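Local coordinates for predicted transcriptional regulator (Clostridium thermocellum, PDB 1XMA), which probably binds DNA through a winged helix-turn-helix domain and regulates transcription, as other members of the PadR-like family do, at residues K93-E98 / R105-I110. Numbering follows the deposited sequence.
Sequences KSYYGE and RTYYRI
Tyr95 lays its ring across the neighbouring strand, where the CB of Tyr107 sits over one face in a CH-pi contact, 3.6 Å from the ring centroid and 17° off its normal. The first torsion of Tyr95 (chi1 64°) holds CG between the backbone N and the carbonyl carbon, and this swings the ring over its partner. The two tyrosine rings are nearly parallel, with planes 21° apart, but so far displaced that they barely overlap. At the edge of the Tyr95 ring, CE2 meets CB of Arg109 at 4.1 Å, while the Tyr107 ring reaches along the strand until Gly97 N lies at its own edge.

On the other face of the hairpin the two strands touch more sparingly. Ser94 CB touches Thr106 CG2 at 3.7 Å and also borders the ring of Tyr108, which stacks on Phe83. Tyr96 and Thr106 run side by side, with OG1 of Thr106 against the ring edge at CE2.

Beneath these side chains, Lys93 pairs with Arg109 and Tyr95 with Tyr107 through reciprocal backbone hydrogen bonds. Gly97 N adds a nearly straight bond to Arg105 O (3.0 Å), and farther out a water links Glu98 O to Arg105 N. The hairpin thus formed is the wing of a winged helix-turn-helix fold.

Asp54 OD2 accepts a hydrogen bond from Tyr95 OH and forms a salt bridge with Arg109 NH2. One carboxylate oxygen thereby ties side chains from both strands together, and its charge would probably polarise the tyrosine hydroxyl.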
ATOM      1  N   LYS B  93      12.096  22.684   0.532  1.00 24.67           N
ATOM      2  CA  LYS B  93      12.147  24.020   1.121  1.00 23.67           C
ATOM      3  C   LYS B  93      11.088  24.972   0.562  1.00 24.20           C
ATOM      4  O   LYS B  93      10.856  25.021  -0.645  1.00 24.71           O
ATOM      5  CB  LYS B  93      13.520  24.618   0.908  1.00 27.01           C
ATOM      6  CG  LYS B  93      14.540  24.175   1.931  1.00 31.46           C
ATOM      7  CD  LYS B  93      15.946  24.456   1.429  1.00 34.28           C
ATOM      8  CE  LYS B  93      16.955  24.281   2.529  1.00 36.36           C
ATOM      9  NZ  LYS B  93      18.126  25.152   2.254  1.00 38.71           N
ATOM     10  N   SER B  94      10.470  25.733   1.452  1.00 22.14           N
ATOM     11  CA  SER B  94       9.537  26.771   1.079  1.00 24.44           C
ATOM     12  C   SER B  94      10.262  28.020   0.607  1.00 25.36           C
ATOM     13  O   SER B  94      11.402  28.307   0.997  1.00 25.49           O
ATOM     14  CB  SER B  94       8.638  27.135   2.265  1.00 25.40           C
ATOM     15  OG  SER B  94       9.419  27.576   3.364  1.00 27.30           O
ATOM     16  N   TYR B  95       9.580  28.763  -0.243  1.00 25.05           N
ATOM     17  CA  TYR B  95       9.973  30.111  -0.556  1.00 24.27           C
ATOM     18  C   TYR B  95       8.732  30.866  -0.939  1.00 24.61           C
ATOM     19  O   TYR B  95       7.646  30.264  -1.003  1.00 25.33           O
ATOM     20  CB  TYR B  95      11.084  30.153  -1.617  1.00 25.15           C
ATOM     21  CG  TYR B  95      10.764  29.633  -2.995  1.00 24.86           C
ATOM     22  CD1 TYR B  95      10.315  30.503  -4.000  1.00 25.47           C
ATOM     23  CD2 TYR B  95      10.968  28.274  -3.329  1.00 26.03           C
ATOM     24  CE1 TYR B  95      10.036  30.040  -5.305  1.00 23.85           C
ATOM     25  CE2 TYR B  95      10.688  27.794  -4.645  1.00 23.31           C
ATOM     26  CZ  TYR B  95      10.232  28.694  -5.612  1.00 25.02           C
ATOM     27  OH  TYR B  95       9.958  28.267  -6.872  1.00 25.51           O
ATOM     28  N   TYR B  96       8.877  32.173  -1.165  1.00 24.17           N
ATOM     29  CA  TYR B  96       7.735  33.074  -1.285  1.00 25.22           C
ATOM     30  C   TYR B  96       7.722  33.882  -2.566  1.00 25.17           C
ATOM     31  O   TYR B  96       8.697  34.577  -2.874  1.00 25.66           O
ATOM     32  CB  TYR B  96       7.669  34.009  -0.061  1.00 27.10           C
ATOM     33  CG  TYR B  96       7.556  33.236   1.204  1.00 29.17           C
ATOM     34  CD1 TYR B  96       8.625  33.165   2.098  1.00 30.66           C
ATOM     35  CD2 TYR B  96       6.394  32.516   1.493  1.00 29.56           C
ATOM     36  CE1 TYR B  96       8.523  32.408   3.278  1.00 30.82           C
ATOM     37  CE2 TYR B  96       6.292  31.752   2.658  1.00 31.03           C
ATOM     38  CZ  TYR B  96       7.358  31.700   3.542  1.00 29.27           C
ATOM     39  OH  TYR B  96       7.238  30.951   4.699  1.00 28.59           O
ATOM     40  N   GLY B  97       6.598  33.800  -3.293  1.00 24.25           N
ATOM     41  CA  GLY B  97       6.335  34.657  -4.470  1.00 24.39           C
ATOM     42  C   GLY B  97       6.060  36.116  -4.072  1.00 23.38           C
ATOM     43  O   GLY B  97       6.160  36.472  -2.893  1.00 14.83           O
ATOM     44  N   GLU B  98       5.721  36.952  -5.054  1.00 26.52           N
ATOM     45  CA  GLU B  98       5.473  38.381  -4.814  1.00 33.29           C
ATOM     46  C   GLU B  98       4.201  38.634  -4.024  1.00 35.45           C
ATOM     47  O   GLU B  98       3.222  37.875  -4.129  1.00 36.14           O
ATOM     48  CB  GLU B  98       5.368  39.173  -6.117  1.00 37.09           C
ATOM     49  CG  GLU B  98       5.969  38.510  -7.334  1.00 42.87           C
ATOM     50  CD  GLU B  98       5.704  39.299  -8.579  1.00 43.72           C
ATOM     51  OE1 GLU B  98       4.542  39.744  -8.767  1.00 45.12           O
ATOM     52  OE2 GLU B  98       6.654  39.485  -9.359  1.00 44.72           O
ATOM     53  N   ARG B 105       2.325  33.772  -2.172  1.00 32.07           N
ATOM     54  CA  ARG B 105       2.173  32.317  -2.330  1.00 27.96           C
ATOM     55  C   ARG B 105       3.397  31.561  -1.805  1.00 26.84           C
ATOM     56  O   ARG B 105       4.528  31.993  -2.009  1.00 27.95           O
ATOM     57  CB  ARG B 105       1.884  31.988  -3.800  1.00 27.09           C
ATOM     58  CG  ARG B 105       2.036  30.526  -4.203  1.00 33.84           C
ATOM     59  CD  ARG B 105       1.160  30.235  -5.399  1.00 37.43           C
ATOM     60  NE  ARG B 105      -0.250  30.434  -5.049  1.00 41.82           N
ATOM     61  CZ  ARG B 105      -1.222  30.708  -5.915  1.00 42.60           C
ATOM     62  NH1 ARG B 105      -0.969  30.817  -7.220  1.00 41.21           N
ATOM     63  NH2 ARG B 105      -2.455  30.873  -5.468  1.00 44.09           N
ATOM     64  N   THR B 106       3.164  30.433  -1.130  1.00 25.81           N
ATOM     65  CA  THR B 106       4.243  29.558  -0.695  1.00 28.29           C
ATOM     66  C   THR B 106       4.522  28.500  -1.761  1.00 27.97           C
ATOM     67  O   THR B 106       3.631  27.726  -2.127  1.00 27.07           O
ATOM     68  CB  THR B 106       3.967  28.891   0.692  1.00 30.08           C
ATOM     69  OG1 THR B 106       3.655  29.898   1.651  1.00 33.90           O
ATOM     70  CG2 THR B 106       5.196  28.131   1.202  1.00 29.81           C
ATOM     71  N   TYR B 107       5.761  28.507  -2.261  1.00 25.96           N
ATOM     72  CA  TYR B 107       6.249  27.528  -3.228  1.00 26.21           C
ATOM     73  C   TYR B 107       7.180  26.534  -2.521  1.00 25.64           C
ATOM     74  O   TYR B 107       7.803  26.859  -1.498  1.00 21.04           O
ATOM     75  CB  TYR B 107       6.995  28.219  -4.374  1.00 28.91           C
ATOM     76  CG  TYR B 107       6.129  29.097  -5.266  1.00 29.24           C
ATOM     77  CD1 TYR B 107       6.009  30.473  -5.028  1.00 27.33           C
ATOM     78  CD2 TYR B 107       5.442  28.551  -6.359  1.00 29.05           C
ATOM     79  CE1 TYR B 107       5.203  31.277  -5.842  1.00 30.05           C
ATOM     80  CE2 TYR B 107       4.635  29.344  -7.182  1.00 28.38           C
ATOM     81  CZ  TYR B 107       4.526  30.700  -6.920  1.00 31.08           C
ATOM     82  OH  TYR B 107       3.741  31.481  -7.741  1.00 34.42           O
ATOM     83  N   TYR B 108       7.288  25.328  -3.062  1.00 24.01           N
ATOM     84  CA  TYR B 108       8.260  24.386  -2.527  1.00 25.34           C
ATOM     85  C   TYR B 108       9.211  23.947  -3.616  1.00 25.48           C
ATOM     86  O   TYR B 108       8.833  23.862  -4.778  1.00 25.07           O
ATOM     87  CB  TYR B 108       7.582  23.194  -1.848  1.00 24.40           C
ATOM     88  CG  TYR B 108       6.611  23.600  -0.760  1.00 27.40           C
ATOM     89  CD1 TYR B 108       5.255  23.823  -1.052  1.00 27.65           C
ATOM     90  CD2 TYR B 108       7.045  23.790   0.571  1.00 26.08           C
ATOM     91  CE1 TYR B 108       4.357  24.218  -0.057  1.00 26.70           C
ATOM     92  CE2 TYR B 108       6.151  24.163   1.577  1.00 24.84           C
ATOM     93  CZ  TYR B 108       4.808  24.382   1.251  1.00 27.37           C
ATOM     94  OH  TYR B 108       3.904  24.753   2.241  1.00 28.88           O
ATOM     95  N   ARG B 109      10.449  23.693  -3.214  1.00 23.58           N
ATOM     96  CA  ARG B 109      11.472  23.126  -4.065  1.00 28.68           C
ATOM     97  C   ARG B 109      12.029  21.893  -3.356  1.00 26.06           C
ATOM     98  O   ARG B 109      12.236  21.918  -2.149  1.00 23.50           O
ATOM     99  CB  ARG B 109      12.574  24.179  -4.308  1.00 30.47           C
ATOM    100  CG  ARG B 109      13.879  23.688  -4.931  1.00 30.82           C
ATOM    101  CD  ARG B 109      14.785  24.896  -5.333  1.00 31.85           C
ATOM    102  NE  ARG B 109      14.256  25.613  -6.503  1.00 34.30           N
ATOM    103  CZ  ARG B 109      14.789  26.711  -7.044  1.00 35.45           C
ATOM    104  NH1 ARG B 109      15.888  27.254  -6.533  1.00 36.28           N
ATOM    105  NH2 ARG B 109      14.220  27.271  -8.108  1.00 34.12           N
ATOM    106  N   ILE B 110      12.264  20.817  -4.112  1.00 24.49           N
ATOM    107  CA  ILE B 110      12.835  19.598  -3.531  1.00 26.45           C
ATOM    108  C   ILE B 110      14.353  19.760  -3.174  1.00 27.77           C
ATOM    109  O   ILE B 110      15.104  20.409  -3.907  1.00 26.29           O
ATOM    110  CB  ILE B 110      12.535  18.328  -4.426  1.00 25.72           C
ATOM    111  CG1 ILE B 110      12.918  17.031  -3.686  1.00 26.78           C
ATOM    112  CG2 ILE B 110      13.175  18.455  -5.838  1.00 26.42           C
ATOM    113  CD1 ILE B 110      12.467  15.752  -4.356  1.00 24.67           C
TER
HETATM  114  O   HOH W   1       3.082  34.844  -4.770  1.00 31.68           O